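PDB 5IB9: aminopeptidase, which probably removes amino acids from the N-terminus of peptides as a zinc-dependent exopeptidase of family M28 that also carries a protease-associated domain. Local coordinates for residues 11-16 and 252-257; 46-51 and 246-251; 17-22 and 380-385. All coordinates share one frame; numbering follows the deposited sequence.

Contact 1: 11-16 and 252-257; sequences KRTDAE and ARVMSK. With ZN (zinc ion), chain E.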
# COMPACT_ATOMS: atom_id res chain seq x y z
N LYS A 11 1.44 -27.25 30.44
CA LYS A 11 2.11 -28.56 30.39
C LYS A 11 2.77 -28.87 29.05
O LYS A 11 3.52 -29.86 28.91
CB LYS A 11 1.13 -29.65 30.65
CG LYS A 11 0.13 -29.95 29.53
CD LYS A 11 -0.76 -31.15 29.99
CE LYS A 11 -1.89 -31.43 29.08
NZ LYS A 11 -2.64 -32.64 29.60
N ARG A 12 2.50 -28.07 28.04
CA ARG A 12 2.95 -28.31 26.67
C ARG A 12 3.96 -27.31 26.16
O ARG A 12 4.55 -27.55 25.11
CB ARG A 12 1.72 -28.21 25.73
CG ARG A 12 0.70 -29.25 25.98
CD ARG A 12 -0.21 -29.35 24.76
NE ARG A 12 -0.88 -30.65 24.83
CZ ARG A 12 -1.95 -30.85 25.57
NH1 ARG A 12 -2.49 -29.91 26.29
NH2 ARG A 12 -2.54 -32.09 25.61
N THR A 13 4.20 -26.14 26.79
CA THR A 13 5.15 -25.21 26.20
C THR A 13 6.62 -25.62 26.34
O THR A 13 7.22 -25.71 27.43
CB THR A 13 4.97 -23.86 26.96
OG1 THR A 13 4.93 -24.15 28.41
CG2 THR A 13 3.64 -23.10 26.57
N ASP A 14 7.21 -25.96 25.20
CA ASP A 14 8.50 -26.62 25.20
C ASP A 14 9.53 -25.60 24.96
O ASP A 14 9.64 -25.03 23.81
CB ASP A 14 8.43 -27.72 24.16
CG ASP A 14 9.71 -28.57 24.09
OD1 ASP A 14 10.82 -28.05 24.26
OD2 ASP A 14 9.43 -29.77 23.80
N ALA A 15 10.33 -25.32 25.97
CA ALA A 15 11.32 -24.30 25.84
C ALA A 15 12.53 -24.74 24.99
O ALA A 15 13.26 -23.85 24.50
CB ALA A 15 11.78 -23.82 27.25
N GLU A 16 12.78 -26.05 24.89
CA GLU A 16 13.83 -26.51 23.97
C GLU A 16 13.46 -26.21 22.48
O GLU A 16 14.35 -25.80 21.76
CB GLU A 16 14.10 -27.98 24.22
CG GLU A 16 14.84 -28.18 25.58
CD GLU A 16 13.94 -28.03 26.87
OE1 GLU A 16 14.45 -27.51 27.91
OE2 GLU A 16 12.75 -28.47 26.90
N ALA A 252 1.65 -21.97 18.28
CA ALA A 252 0.85 -22.66 17.22
C ALA A 252 0.96 -24.20 17.41
O ALA A 252 -0.03 -24.83 17.21
CB ALA A 252 1.43 -22.32 15.86
N ARG A 253 2.10 -24.75 17.80
CA ARG A 253 2.20 -26.20 18.01
C ARG A 253 1.34 -26.57 19.16
O ARG A 253 0.54 -27.54 19.09
CB ARG A 253 3.62 -26.49 18.31
CG ARG A 253 3.86 -28.05 18.38
CD ARG A 253 5.28 -28.40 18.85
NE ARG A 253 5.32 -28.16 20.28
CZ ARG A 253 4.77 -28.92 21.22
NH1 ARG A 253 4.22 -30.09 20.85
NH2 ARG A 253 4.80 -28.49 22.52
N VAL A 254 1.41 -25.81 20.24
CA VAL A 254 0.54 -26.14 21.42
C VAL A 254 -0.93 -26.14 21.05
O VAL A 254 -1.66 -27.09 21.42
CB VAL A 254 0.81 -25.13 22.58
CG1 VAL A 254 -0.29 -25.26 23.69
CG2 VAL A 254 2.18 -25.46 23.18
N MET A 255 -1.41 -25.11 20.33
CA MET A 255 -2.82 -24.99 20.08
C MET A 255 -3.22 -26.09 19.08
O MET A 255 -4.42 -26.48 19.06
CB MET A 255 -3.20 -23.63 19.48
CG MET A 255 -2.88 -22.57 20.50
SD MET A 255 -4.05 -22.69 21.90
CE MET A 255 -3.52 -21.15 22.71
N SER A 256 -2.28 -26.67 18.36
CA SER A 256 -2.66 -27.74 17.39
C SER A 256 -3.14 -28.98 18.16
O SER A 256 -3.83 -29.86 17.57
CB SER A 256 -1.55 -28.12 16.44
OG SER A 256 -0.53 -28.89 17.04
N LYS A 257 -2.77 -29.10 19.42
CA LYS A 257 -3.21 -30.22 20.28
C LYS A 257 -4.55 -30.06 20.94
O LYS A 257 -4.97 -30.94 21.71
CB LYS A 257 -2.15 -30.43 21.38
CG LYS A 257 -0.67 -30.45 20.99
CD LYS A 257 -0.35 -31.45 19.88
CE LYS A 257 1.12 -31.51 19.61
NZ LYS A 257 1.44 -32.48 18.49
ZN ZN E . 6.62 -25.11 29.37
O HOH W 1 5.70 -24.69 31.23
O HOH W 2 8.29 -26.00 30.20
O HOH W 3 5.69 -27.13 29.50
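R12 comes down on V254 where loop 11-14 crosses the C-terminal end of helix 238-256, their CA atoms 6.2 Å apart. The loop residue lays its first carbon on the valine: R12 CB is 3.8 Å from V254 CG2. Beyond CB the extended arginine chain runs on over K257, the two side chains crossing at a slant with R12 NE 3.7 Å from K257 CB; the R12 guanidinium itself is bonded through NH1 to Q8. In the M28 peptidase fold this helix packs beside the central sheet, and the loop carries the chain over its end into helix 15-25. R253 bends at chi3 (75°), which turns its guanidinium back toward the loop. R12 O lies in the plane of that group, 2.8 Å from R253 NH2, but the angle is too poor for a hydrogen bond; NH2 is instead salt-bridged to E250. D14, at the N-cap of helix 15-25, has OD1 bonded to N17 N and, weakly, to E16 N. On the loop's other side T13 chelates a zinc ion through O at 2.1 Å and OG1 at 2.2 Å, with D386 and three waters as further ligands, while OG1 is also bonded to D390.

Contact 2: 46-51 and 246-251; sequences QQFKSY and AVTLEL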
# COMPACT_ATOMS: atom_id res chain seq x y z
N GLN A 46 7.85 -24.00 7.10
CA GLN A 46 8.04 -25.44 7.36
C GLN A 46 7.63 -25.83 8.74
O GLN A 46 7.00 -26.87 8.92
CB GLN A 46 9.48 -25.86 7.08
CG GLN A 46 9.74 -27.36 7.41
CD GLN A 46 8.83 -28.29 6.63
OE1 GLN A 46 8.40 -28.01 5.47
NE2 GLN A 46 8.58 -29.45 7.22
N GLN A 47 7.97 -24.99 9.72
CA GLN A 47 7.60 -25.38 11.08
C GLN A 47 6.10 -25.39 11.25
O GLN A 47 5.49 -26.34 11.79
CB GLN A 47 8.20 -24.49 12.16
CG GLN A 47 9.72 -24.43 12.12
CD GLN A 47 10.47 -25.70 11.71
OE1 GLN A 47 11.16 -25.69 10.63
NE2 GLN A 47 10.34 -26.76 12.49
N PHE A 48 5.42 -24.35 10.73
CA PHE A 48 4.01 -24.38 10.88
C PHE A 48 3.39 -25.58 10.17
O PHE A 48 2.46 -26.17 10.67
CB PHE A 48 3.36 -23.12 10.25
CG PHE A 48 3.46 -21.82 11.07
CD1 PHE A 48 3.01 -21.71 12.37
CD2 PHE A 48 4.02 -20.68 10.45
CE1 PHE A 48 3.00 -20.48 13.07
CE2 PHE A 48 3.97 -19.45 11.14
CZ PHE A 48 3.49 -19.38 12.43
N LYS A 49 3.91 -25.88 8.98
CA LYS A 49 3.34 -27.02 8.25
C LYS A 49 3.58 -28.26 9.07
O LYS A 49 2.68 -29.18 9.04
CB LYS A 49 3.99 -27.17 6.88
CG LYS A 49 3.46 -26.26 5.85
CD LYS A 49 4.32 -26.59 4.55
CE LYS A 49 4.11 -25.68 3.40
NZ LYS A 49 5.19 -26.11 2.33
N SER A 50 4.71 -28.38 9.74
CA SER A 50 5.00 -29.61 10.53
C SER A 50 4.03 -29.84 11.68
O SER A 50 3.92 -30.98 12.21
CB SER A 50 6.38 -29.65 11.02
OG SER A 50 6.57 -28.83 12.19
N TYR A 51 3.35 -28.76 12.16
CA TYR A 51 2.38 -28.88 13.26
C TYR A 51 0.99 -29.16 12.69
O TYR A 51 -0.05 -29.17 13.42
CB TYR A 51 2.26 -27.55 14.07
CG TYR A 51 3.58 -26.97 14.47
CD1 TYR A 51 3.74 -25.56 14.62
CD2 TYR A 51 4.65 -27.73 14.81
CE1 TYR A 51 4.98 -25.06 15.01
CE2 TYR A 51 5.88 -27.22 15.14
CZ TYR A 51 6.01 -25.83 15.34
OH TYR A 51 7.22 -25.24 15.69
N ALA A 246 9.85 -17.58 17.89
CA ALA A 246 9.86 -18.87 18.54
C ALA A 246 8.64 -19.14 19.44
O ALA A 246 8.06 -20.25 19.46
CB ALA A 246 11.13 -18.98 19.45
N VAL A 247 8.19 -18.07 20.15
CA VAL A 247 6.92 -18.20 20.96
C VAL A 247 5.69 -18.35 20.05
O VAL A 247 4.82 -19.12 20.31
CB VAL A 247 6.75 -17.00 21.92
CG1 VAL A 247 5.46 -17.12 22.75
CG2 VAL A 247 7.99 -16.98 22.88
N THR A 248 5.70 -17.64 18.93
CA THR A 248 4.60 -17.72 17.95
C THR A 248 4.47 -19.18 17.42
O THR A 248 3.38 -19.72 17.46
CB THR A 248 4.79 -16.75 16.81
OG1 THR A 248 4.77 -15.40 17.32
CG2 THR A 248 3.59 -16.84 15.78
N LEU A 249 5.60 -19.76 17.01
CA LEU A 249 5.61 -21.15 16.49
C LEU A 249 5.20 -22.10 17.59
O LEU A 249 4.40 -22.96 17.35
CB LEU A 249 7.02 -21.46 15.94
CG LEU A 249 7.39 -20.86 14.63
CD1 LEU A 249 8.84 -21.23 14.32
CD2 LEU A 249 6.46 -21.45 13.52
N GLU A 250 5.79 -21.90 18.78
CA GLU A 250 5.53 -22.86 19.85
C GLU A 250 4.04 -22.82 20.24
O GLU A 250 3.41 -23.85 20.53
CB GLU A 250 6.51 -22.68 20.98
CG GLU A 250 6.26 -23.73 22.14
CD GLU A 250 6.38 -25.22 21.80
OE1 GLU A 250 6.81 -25.65 20.70
OE2 GLU A 250 5.96 -25.98 22.71
N LEU A 251 3.44 -21.63 20.34
CA LEU A 251 2.06 -21.57 20.70
C LEU A 251 1.22 -22.16 19.55
O LEU A 251 0.15 -22.80 19.81
CB LEU A 251 1.54 -20.13 21.02
CG LEU A 251 2.22 -19.66 22.34
CD1 LEU A 251 1.78 -18.24 22.55
CD2 LEU A 251 1.83 -20.52 23.55
O HOH W 4 8.04 -24.73 18.38
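F48 and L249 both start with CG opposite the carbonyl carbon (chi1 -78° in F48, similar in L249), and these torsions swing the ring and the branched end into the gap between helices 35-50 and 238-256. L249 CD2 settles over the centre of one face of the F48 ring, 3.6 Å from the centroid and 9° off the ring normal, a well-centred CH-pi contact. The rim of the same ring meets T248 CG2, near the ring plane. Both branches of L249 rest on the aliphatic start of Q47, CD2 3.8 Å from its CB and CD1 touching CB and CG. Y51, just past helix 35-50, closes the next side of the leucine: its OH lies 3.8 Å from L249 CB, its CE1 3.2 Å from L249 O. Within its own segment, Q47 O sits above the centre of one Y51 ring face. The two helix segments run nearly parallel, at 18° with axes 10.1 Å apart, side by side on the sheet of the peptidase domain; F48 packs on V206, A208 and F266 of its strands. One water bridges the gap, 2.9 Å from Y51 OH and donating to E250 OE1 at 2.8 Å. The helices therefore adhere mainly through carbon, the water adding one polar link to a buried carboxylate that N17 ND2, D14 N and R253 also hold.

Contact 3: 17-22 and 380-385; sequences NMYNTI and ISKEKL. With ZN (zinc ion), chain F.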
# COMPACT_ATOMS: atom_id res chain seq x y z
N ASN A 17 12.20 -26.40 22.13
CA ASN A 17 11.72 -26.08 20.76
C ASN A 17 12.06 -24.60 20.53
O ASN A 17 12.55 -24.18 19.47
CB ASN A 17 10.26 -26.33 20.62
CG ASN A 17 9.88 -27.77 20.59
OD1 ASN A 17 10.76 -28.68 20.45
ND2 ASN A 17 8.56 -28.02 20.60
N MET A 18 11.68 -23.76 21.53
CA MET A 18 11.86 -22.33 21.29
C MET A 18 13.27 -21.90 21.18
O MET A 18 13.67 -21.10 20.36
CB MET A 18 11.15 -21.50 22.40
CG MET A 18 9.65 -21.74 22.27
SD MET A 18 8.63 -20.73 23.45
CE MET A 18 8.92 -21.56 24.98
N TYR A 19 14.13 -22.45 22.06
CA TYR A 19 15.53 -22.15 21.95
C TYR A 19 16.11 -22.64 20.57
O TYR A 19 16.86 -21.93 19.96
CB TYR A 19 16.28 -22.93 23.11
CG TYR A 19 17.75 -22.65 23.23
CD1 TYR A 19 18.27 -21.54 23.92
CD2 TYR A 19 18.63 -23.53 22.57
CE1 TYR A 19 19.72 -21.33 24.01
CE2 TYR A 19 20.03 -23.32 22.62
CZ TYR A 19 20.53 -22.23 23.31
OH TYR A 19 21.94 -22.07 23.32
N ASN A 20 15.66 -23.82 20.18
CA ASN A 20 16.16 -24.37 18.84
C ASN A 20 15.71 -23.44 17.68
O ASN A 20 16.48 -23.24 16.73
CB ASN A 20 15.65 -25.78 18.67
CG ASN A 20 16.42 -26.77 19.60
OD1 ASN A 20 17.41 -26.40 20.20
ND2 ASN A 20 15.86 -27.97 19.76
N THR A 21 14.48 -22.94 17.77
CA THR A 21 14.15 -21.97 16.74
C THR A 21 15.03 -20.75 16.70
O THR A 21 15.49 -20.28 15.64
CB THR A 21 12.64 -21.51 17.01
OG1 THR A 21 11.74 -22.58 16.80
CG2 THR A 21 12.28 -20.27 16.10
N ILE A 22 15.34 -20.19 17.88
CA ILE A 22 16.24 -18.99 17.93
C ILE A 22 17.65 -19.35 17.40
O ILE A 22 18.27 -18.53 16.73
CB ILE A 22 16.31 -18.32 19.37
CG1 ILE A 22 14.84 -17.96 19.75
CG2 ILE A 22 17.23 -17.18 19.41
CD1 ILE A 22 14.65 -17.63 21.31
N ILE A 380 19.88 -15.52 25.57
CA ILE A 380 18.53 -16.01 25.72
C ILE A 380 18.29 -16.88 26.98
O ILE A 380 19.10 -17.79 27.35
CB ILE A 380 18.11 -16.78 24.44
CG1 ILE A 380 18.23 -15.82 23.23
CG2 ILE A 380 16.71 -17.46 24.69
CD1 ILE A 380 17.10 -14.70 23.21
N SER A 381 17.17 -16.57 27.66
CA SER A 381 16.70 -17.33 28.78
C SER A 381 15.51 -18.23 28.39
O SER A 381 14.40 -17.72 28.06
CB SER A 381 16.24 -16.34 29.88
OG SER A 381 15.52 -17.14 30.83
N LYS A 382 15.68 -19.55 28.48
CA LYS A 382 14.60 -20.48 28.26
C LYS A 382 13.45 -20.26 29.25
O LYS A 382 12.26 -20.41 28.92
CB LYS A 382 15.09 -21.90 28.35
CG LYS A 382 16.05 -22.23 27.19
CD LYS A 382 16.81 -23.50 27.56
CE LYS A 382 15.97 -24.72 27.34
NZ LYS A 382 16.98 -25.94 27.19
N GLU A 383 13.82 -19.92 30.52
CA GLU A 383 12.75 -19.73 31.48
C GLU A 383 11.83 -18.56 31.12
O GLU A 383 10.60 -18.68 31.33
CB GLU A 383 13.40 -19.50 32.85
CG GLU A 383 12.48 -19.34 34.06
CD GLU A 383 13.29 -19.10 35.33
OE1 GLU A 383 13.84 -20.16 35.71
OE2 GLU A 383 13.41 -17.98 35.76
N LYS A 384 12.42 -17.49 30.63
CA LYS A 384 11.66 -16.29 30.20
C LYS A 384 10.80 -16.71 29.02
O LYS A 384 9.62 -16.34 28.96
CB LYS A 384 12.52 -15.09 29.89
CG LYS A 384 13.16 -14.55 31.20
CD LYS A 384 13.88 -13.28 30.88
CE LYS A 384 13.18 -12.06 31.29
NZ LYS A 384 14.17 -11.02 31.62
N LEU A 385 11.37 -17.36 28.00
CA LEU A 385 10.59 -17.74 26.84
C LEU A 385 9.42 -18.60 27.28
O LEU A 385 8.28 -18.42 26.82
CB LEU A 385 11.44 -18.63 25.89
CG LEU A 385 12.54 -17.89 25.15
CD1 LEU A 385 13.39 -18.98 24.45
CD2 LEU A 385 12.08 -16.87 24.11
ZN ZN F . 15.11 -19.76 37.14
O HOH W 5 15.73 -21.44 37.53
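L385 and I22 meet end to end between helix 15-25 and the start of helix 382-400, two helices of the M28 peptidase domain, with I22 CD1 3.6 Å from L385 CD1. The leucine is the main bump: its CA lies across from M18, and its branched end enters the hollow bounded by M18 and I22, one turn apart on helix 15-25. CD1 fills that hollow, lying 3.9 Å from M18 CB, while CD2 faces I22 CD1 as well. M18 answers with a bump of its own. Its chain bends at chi3 (-74°), folding the methyl CE back toward the opposing backbone to rest 3.7 Å from L385 O and close to L385 CB. Its flank lies against V247 and E250 of helix 238-256, so the methionine fills the angle between three helices.

Next to the leucine, I380 in the loop before helix 382-400 points its side chain at the first helix. Its CG2 meets I22 CD1 at 4.0 Å, and I22 CD1 thus sits against the groove where the I380 and L385 side chains meet, with L377 and A238 also on I22. I380 CG2 touches the Y19 ring more loosely. Y19 has CG opposite its backbone N (chi1 -175°), which carries the ring outward past the helix start, where K382 crosses it at a slant. The lysine contributes mostly its aliphatic part, CG being 4.0 Å from Y19 CD1; its NZ is salt-bridged to E16, and any cation-pi attraction to the ring is long and weak. The helix that L385 belongs to is capped by S381, whose OG accepts from K384 N. Two residues on from S381, pointing away from helix 15-25, E383 OE1 binds a zinc ion at 2.0 Å.

Contacts 1 and 3 follow each other along helix 15-25, contact 1 taking its N-cap loop and first turn, contact 3 the residues after. Contacts 1 and 2 share helix 238-256, and the pair 46-51 with 246-251 is nested along the chain within the loops closed by the other two. E250 ties them together: its OE2 is 2.8 Å from D14 N of contact 1, and its OE1 is 3.0 Å from N17 ND2 of contact 3. The salt bridge between E16 OE1 and K382 NZ, 3.1 Å long, joins contacts 1 and 3 directly. The inhibitor-bound active site lies further off: the side chain of I380 is about 12 Å, and that of T248 about 13 Å, from the bound inhibitor.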